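PDB 3KD4: putative protease from Parabacteroides distasonis ATCC 8503, which is of unproven function but may act as an exported protease. Local coordinates for residues L155-Y160 and V177-R182; V145-P150 and L203-Y208. One frame throughout, in Å; residues are numbered along the deposited sequence.

Interaction 1 (L155-Y160 and V177-R182)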
loop_
_atom_site.group_PDB
_atom_site.type_symbol
_atom_site.label_atom_id
_atom_site.label_comp_id
_atom_site.label_asym_id
_atom_site.label_seq_id
_atom_site.Cartn_x
_atom_site.Cartn_y
_atom_site.Cartn_z
ATOM N N LEU A 155 -13.298 -6.221 23.972
ATOM C CA LEU A 155 -12.258 -6.689 23.102
ATOM C C LEU A 155 -12.912 -7.393 21.910
ATOM O O LEU A 155 -13.737 -8.278 22.075
ATOM C CB LEU A 155 -11.277 -7.594 23.844
ATOM C CG LEU A 155 -10.191 -8.262 22.992
ATOM C CD1 LEU A 155 -9.271 -7.241 22.402
ATOM C CD2 LEU A 155 -9.394 -9.273 23.829
ATOM N N ALA A 156 -12.611 -6.924 20.714
ATOM C CA ALA A 156 -12.972 -7.676 19.512
ATOM C C ALA A 156 -11.652 -8.119 18.900
ATOM O O ALA A 156 -10.699 -7.346 18.837
ATOM C CB ALA A 156 -13.790 -6.818 18.545
ATOM N N CYS A 157 -11.582 -9.389 18.523
ATOM C CA CYS A 157 -10.368 -9.902 17.918
ATOM C C CYS A 157 -10.691 -11.002 16.930
ATOM O O CYS A 157 -11.696 -11.740 17.059
ATOM C CB CYS A 157 -9.378 -10.380 18.998
ATOM S SG CYS A 157 -10.082 -11.410 20.329
ATOM N N GLY A 158 -9.833 -11.092 15.931
ATOM C CA GLY A 158 -9.970 -12.109 14.929
ATOM C C GLY A 158 -8.633 -12.414 14.296
ATOM O O GLY A 158 -7.822 -11.521 14.070
ATOM N N LEU A 159 -8.453 -13.688 13.989
ATOM C CA LEU A 159 -7.318 -14.134 13.226
ATOM C C LEU A 159 -7.829 -14.369 11.806
ATOM O O LEU A 159 -8.617 -15.261 11.573
ATOM C CB LEU A 159 -6.787 -15.417 13.875
ATOM C CG LEU A 159 -5.561 -16.052 13.249
ATOM C CD1 LEU A 159 -4.424 -15.036 13.255
ATOM C CD2 LEU A 159 -5.150 -17.353 13.951
ATOM N N TYR A 160 -7.423 -13.536 10.870
ATOM C CA TYR A 160 -7.790 -13.670 9.465
ATOM C C TYR A 160 -6.745 -14.465 8.726
ATOM O O TYR A 160 -5.542 -14.324 8.990
ATOM C CB TYR A 160 -7.863 -12.300 8.801
ATOM C CG TYR A 160 -9.033 -11.494 9.257
ATOM C CD1 TYR A 160 -8.997 -10.820 10.479
ATOM C CD2 TYR A 160 -10.216 -11.462 8.493
ATOM C CE1 TYR A 160 -10.107 -10.078 10.935
ATOM C CE2 TYR A 160 -11.336 -10.746 8.925
ATOM C CZ TYR A 160 -11.268 -10.041 10.134
ATOM O OH TYR A 160 -12.370 -9.350 10.546
ATOM N N VAL A 177 -6.478 -13.714 25.524
ATOM C CA VAL A 177 -6.808 -14.602 24.448
ATOM C C VAL A 177 -5.517 -14.887 23.681
ATOM O O VAL A 177 -4.678 -13.986 23.493
ATOM C CB VAL A 177 -7.916 -14.020 23.541
ATOM C CG1 VAL A 177 -7.533 -12.659 23.008
ATOM C CG2 VAL A 177 -8.239 -14.943 22.403
ATOM N N HIS A 178 -5.343 -16.133 23.285
ATOM C CA HIS A 178 -4.160 -16.507 22.568
ATOM C C HIS A 178 -4.447 -17.477 21.451
ATOM O O HIS A 178 -5.461 -18.182 21.478
ATOM C CB HIS A 178 -3.043 -17.026 23.501
ATOM C CG HIS A 178 -3.385 -18.253 24.285
ATOM N ND1 HIS A 178 -3.936 -18.211 25.552
ATOM C CD2 HIS A 178 -3.203 -19.568 24.001
ATOM C CE1 HIS A 178 -4.089 -19.444 26.005
ATOM N NE2 HIS A 178 -3.667 -20.287 25.081
ATOM N N TRP A 179 -3.551 -17.481 20.461
ATOM C CA TRP A 179 -3.629 -18.418 19.365
ATOM C C TRP A 179 -2.234 -19.016 19.115
ATOM O O TRP A 179 -1.230 -18.327 19.318
ATOM C CB TRP A 179 -4.047 -17.686 18.086
ATOM C CG TRP A 179 -5.330 -16.969 18.068
ATOM C CD1 TRP A 179 -6.436 -17.339 17.369
ATOM C CD2 TRP A 179 -5.650 -15.697 18.681
ATOM N NE1 TRP A 179 -7.432 -16.411 17.527
ATOM C CE2 TRP A 179 -6.980 -15.384 18.309
ATOM C CE3 TRP A 179 -4.953 -14.801 19.482
ATOM C CZ2 TRP A 179 -7.635 -14.230 18.751
ATOM C CZ3 TRP A 179 -5.597 -13.644 19.922
ATOM C CH2 TRP A 179 -6.928 -13.375 19.561
ATOM N N THR A 180 -2.191 -20.249 18.579
ATOM C CA THR A 180 -0.942 -20.866 18.166
ATOM C C THR A 180 -1.046 -21.334 16.725
ATOM O O THR A 180 -1.914 -22.135 16.379
ATOM C CB THR A 180 -0.557 -22.005 19.093
ATOM O OG1 THR A 180 -0.426 -21.485 20.421
ATOM C CG2 THR A 180 0.806 -22.629 18.675
ATOM N N LEU A 181 -0.241 -20.748 15.838
ATOM C CA LEU A 181 -0.250 -21.163 14.431
ATOM C C LEU A 181 1.033 -21.957 14.185
ATOM O O LEU A 181 2.075 -21.669 14.785
ATOM C CB LEU A 181 -0.328 -19.951 13.508
ATOM C CG LEU A 181 -1.507 -18.965 13.543
ATOM C CD1 LEU A 181 -1.518 -18.067 14.795
ATOM C CD2 LEU A 181 -1.463 -18.099 12.261
ATOM N N ARG A 182 0.953 -22.999 13.358
ATOM C CA ARG A 182 2.102 -23.815 13.043
ATOM C C ARG A 182 2.299 -23.925 11.562
ATOM O O ARG A 182 1.348 -23.962 10.790
ATOM C CB ARG A 182 1.954 -25.204 13.636
ATOM C CG ARG A 182 1.739 -25.135 15.146
ATOM C CD ARG A 182 1.694 -26.500 15.774
ATOM N NE ARG A 182 1.532 -26.359 17.212
ATOM C CZ ARG A 182 2.520 -26.062 18.055
ATOM N NH1 ARG A 182 3.775 -25.921 17.637
ATOM N NH2 ARG A 182 2.261 -25.923 19.337
#
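Trp-179 of strand 174-184 lies against Cys-157 and Leu-159 of strand 156-160. Its CG stands anti to the carbonyl carbon (chi1 -59°), and the indole reaches back along the strand between the two sheets. From CB the side chain meets Leu-159 first. Its CG and CD1 lie near Leu-159 CD2, which approaches obliquely; CD1 is 3.7 Å from that methyl. Next, NE1 lies 3.8 Å from Leu-159 CB, as the two side chains slide past each other in opposite directions. At the far end of the ring CZ2 and CH2 meet the thiol, in the conformer described, one of two for this side chain. There Cys-157 SG sits 3.8 Å from Trp-179 CH2. The line from SG to the centre of the six-membered ring lies 82° off the ring normal, an edge-on sulfur-aromatic contact. Val-177 CG2 lies over one face of the indole, towards its rim. Its other methyl, Val-177 CG1, touches the same Cys-157 SG at 3.9 Å and Leu-155 CD2 at the same distance. Beyond the indole, Leu-159 CD2 meets Leu-181 CD1 tip to tip at 3.8 Å. An alanine in place of Trp-179 would probably leave Leu-159 CB and CD2 without their aromatic neighbour and open a gap between the strands. The indole also touches Val-145 and Ile-147 of its own sheet and Leu-203 of the facing one. No hydrogen bond joins the segments. Their axes run 9.4 Å apart and 4° from parallel. This is face-to-face packing of two beta sheets, as in a beta sandwich, within the DUF3857 region.

Interaction 2 (V145-P150 and L203-Y208)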
loop_
_atom_site.group_PDB
_atom_site.type_symbol
_atom_site.label_atom_id
_atom_site.label_comp_id
_atom_site.label_asym_id
_atom_site.label_seq_id
_atom_site.Cartn_x
_atom_site.Cartn_y
_atom_site.Cartn_z
ATOM N N VAL A 145 0.542 -15.834 19.512
ATOM C CA VAL A 145 0.102 -14.443 19.686
ATOM C C VAL A 145 -0.881 -14.399 20.821
ATOM O O VAL A 145 -1.704 -15.337 21.009
ATOM C CB VAL A 145 -0.492 -13.803 18.391
ATOM C CG1 VAL A 145 0.635 -13.593 17.376
ATOM C CG2 VAL A 145 -1.641 -14.670 17.758
ATOM N N SER A 146 -0.786 -13.321 21.599
ATOM C CA SER A 146 -1.512 -13.201 22.849
ATOM C C SER A 146 -1.967 -11.772 23.048
ATOM O O SER A 146 -1.205 -10.841 22.788
ATOM C CB SER A 146 -0.533 -13.553 23.986
ATOM O OG SER A 146 -1.118 -13.397 25.214
ATOM N N ILE A 147 -3.199 -11.583 23.500
ATOM C CA ILE A 147 -3.703 -10.226 23.838
ATOM C C ILE A 147 -4.250 -10.260 25.254
ATOM O O ILE A 147 -4.988 -11.179 25.572
ATOM C CB ILE A 147 -4.821 -9.793 22.895
ATOM C CG1 ILE A 147 -4.337 -9.749 21.437
ATOM C CG2 ILE A 147 -5.400 -8.388 23.304
ATOM C CD1 ILE A 147 -5.560 -9.712 20.395
ATOM N N SER A 148 -3.835 -9.330 26.116
ATOM C CA SER A 148 -4.330 -9.255 27.500
ATOM C C SER A 148 -4.851 -7.879 27.753
ATOM O O SER A 148 -4.163 -6.909 27.436
ATOM C CB SER A 148 -3.217 -9.532 28.501
ATOM O OG SER A 148 -2.640 -10.772 28.235
ATOM N N VAL A 149 -6.053 -7.804 28.316
ATOM C CA VAL A 149 -6.709 -6.541 28.662
ATOM C C VAL A 149 -7.401 -6.729 30.029
ATOM O O VAL A 149 -7.633 -7.870 30.468
ATOM C CB VAL A 149 -7.724 -6.065 27.583
ATOM C CG1 VAL A 149 -7.110 -6.110 26.166
ATOM C CG2 VAL A 149 -9.018 -6.886 27.627
ATOM N N PRO A 150 -7.737 -5.620 30.698
ATOM C CA PRO A 150 -8.455 -5.728 31.967
ATOM C C PRO A 150 -9.849 -6.319 31.782
ATOM O O PRO A 150 -10.508 -6.031 30.811
ATOM C CB PRO A 150 -8.544 -4.271 32.478
ATOM C CG PRO A 150 -7.511 -3.527 31.715
ATOM C CD PRO A 150 -7.453 -4.233 30.348
ATOM N N LEU A 203 -3.544 -10.950 12.603
ATOM C CA LEU A 203 -4.323 -10.769 13.831
ATOM C C LEU A 203 -4.818 -9.324 13.830
ATOM O O LEU A 203 -4.013 -8.381 13.714
ATOM C CB LEU A 203 -3.452 -11.048 15.051
ATOM C CG LEU A 203 -4.092 -10.812 16.424
ATOM C CD1 LEU A 203 -5.247 -11.836 16.618
ATOM C CD2 LEU A 203 -3.046 -10.885 17.531
ATOM N N VAL A 204 -6.131 -9.149 13.959
ATOM C CA VAL A 204 -6.758 -7.829 14.040
ATOM C C VAL A 204 -7.593 -7.795 15.304
ATOM O O VAL A 204 -8.360 -8.719 15.581
ATOM C CB VAL A 204 -7.624 -7.531 12.795
ATOM C CG1 VAL A 204 -8.292 -6.114 12.868
ATOM C CG2 VAL A 204 -6.771 -7.729 11.531
ATOM N N ALA A 205 -7.415 -6.732 16.081
ATOM C CA ALA A 205 -8.057 -6.634 17.384
ATOM C C ALA A 205 -8.131 -5.196 17.828
ATOM O O ALA A 205 -7.285 -4.339 17.455
ATOM C CB ALA A 205 -7.311 -7.507 18.467
ATOM N N SER A 206 -9.124 -4.935 18.676
ATOM C CA SER A 206 -9.412 -3.592 19.144
ATOM C C SER A 206 -10.118 -3.604 20.479
ATOM O O SER A 206 -10.992 -4.442 20.707
ATOM C CB SER A 206 -10.316 -2.892 18.115
ATOM O OG SER A 206 -10.778 -1.641 18.559
ATOM N N THR A 207 -9.775 -2.637 21.333
ATOM C CA THR A 207 -10.515 -2.382 22.552
ATOM C C THR A 207 -11.380 -1.138 22.470
ATOM O O THR A 207 -11.963 -0.737 23.477
ATOM C CB THR A 207 -9.601 -2.329 23.809
ATOM O OG1 THR A 207 -8.718 -1.226 23.731
ATOM C CG2 THR A 207 -8.808 -3.676 24.016
ATOM N N TYR A 208 -11.509 -0.517 21.289
ATOM C CA TYR A 208 -12.542 0.497 21.156
ATOM C C TYR A 208 -13.932 -0.200 21.303
ATOM O O TYR A 208 -14.056 -1.383 21.077
ATOM C CB TYR A 208 -12.487 1.148 19.785
ATOM C CG TYR A 208 -11.326 2.101 19.541
ATOM C CD1 TYR A 208 -11.346 3.380 20.034
ATOM C CD2 TYR A 208 -10.235 1.713 18.755
ATOM C CE1 TYR A 208 -10.304 4.272 19.762
ATOM C CE2 TYR A 208 -9.232 2.565 18.498
ATOM C CZ TYR A 208 -9.286 3.852 18.975
ATOM O OH TYR A 208 -8.267 4.681 18.707
#
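Val-145 opens the contact by meeting Leu-203 tip to tip. Val-145 CB and CG2 both lie 4.0 Å from Leu-203 CD2. The leucine CG is anti to the backbone N (chi1 176°), and CD2 rises towards strand 140-150. The next residue, Ser-146, turns away; its hydroxyl bonds to Glu-176. Ile-147 follows and again points at the facing strand. Its CG1 lies beside the backbone N and its chain is extended beyond CG1 (chi2 164°), which carries CD1 across the interface. There CD1 touches two residues. It is 4.0 Å from Leu-203 CD2 and 3.4 Å from Ala-205 CB. The second distance is tighter than usual carbon packing, and the small alanine side chain receives the isoleucine tip closely. Leu-203 CD2 is therefore shared between Val-145 and Ile-147. At Val-149 the contact ends with a methyl pair: Val-149 CG1 meets Thr-207 CG2 tip to tip at 3.7 Å. The threonine hydroxyl is used elsewhere, since OG1 is hydrogen-bonded to Leu-128 N. At the end of the strand, Ser-206 OG accepts a hydrogen bond from Tyr-208 N at 3.0 Å, forming an ST turn. All six touching residues are buried, and no hydrogen bond crosses between the segments. The short strand axes are 9.8 Å apart and 2° from parallel. Within its sheet, strand 140-150 lies between strands 6-17 and 174-184. Trp-15 and Leu-17 of the former add to the packing on Leu-203, Val-149 and Thr-207. In the facing three-stranded sheet, strand 202-206 is central, with strands 129-133 and 156-160 beside it.

Overall arrangement
Both interactions join the same two sheets face to face. Strands 140-150 and 174-184 are neighbours in the large mixed sheet, and strands 156-160 and 202-206 are neighbours in the three-stranded one. Backbone bonds tie the contacts together on each side: Val-177 O to Ile-147 N, and Gly-158 N to Val-204 O. Along the chain, interaction 1 is nested inside the loop closed by interaction 2. Interaction 2 is fully buried and purely aliphatic in its contacts. Interaction 1 uses the edge strand 156-160, whose touching residues are partly exposed, and adds an aromatic ring and a sulfur.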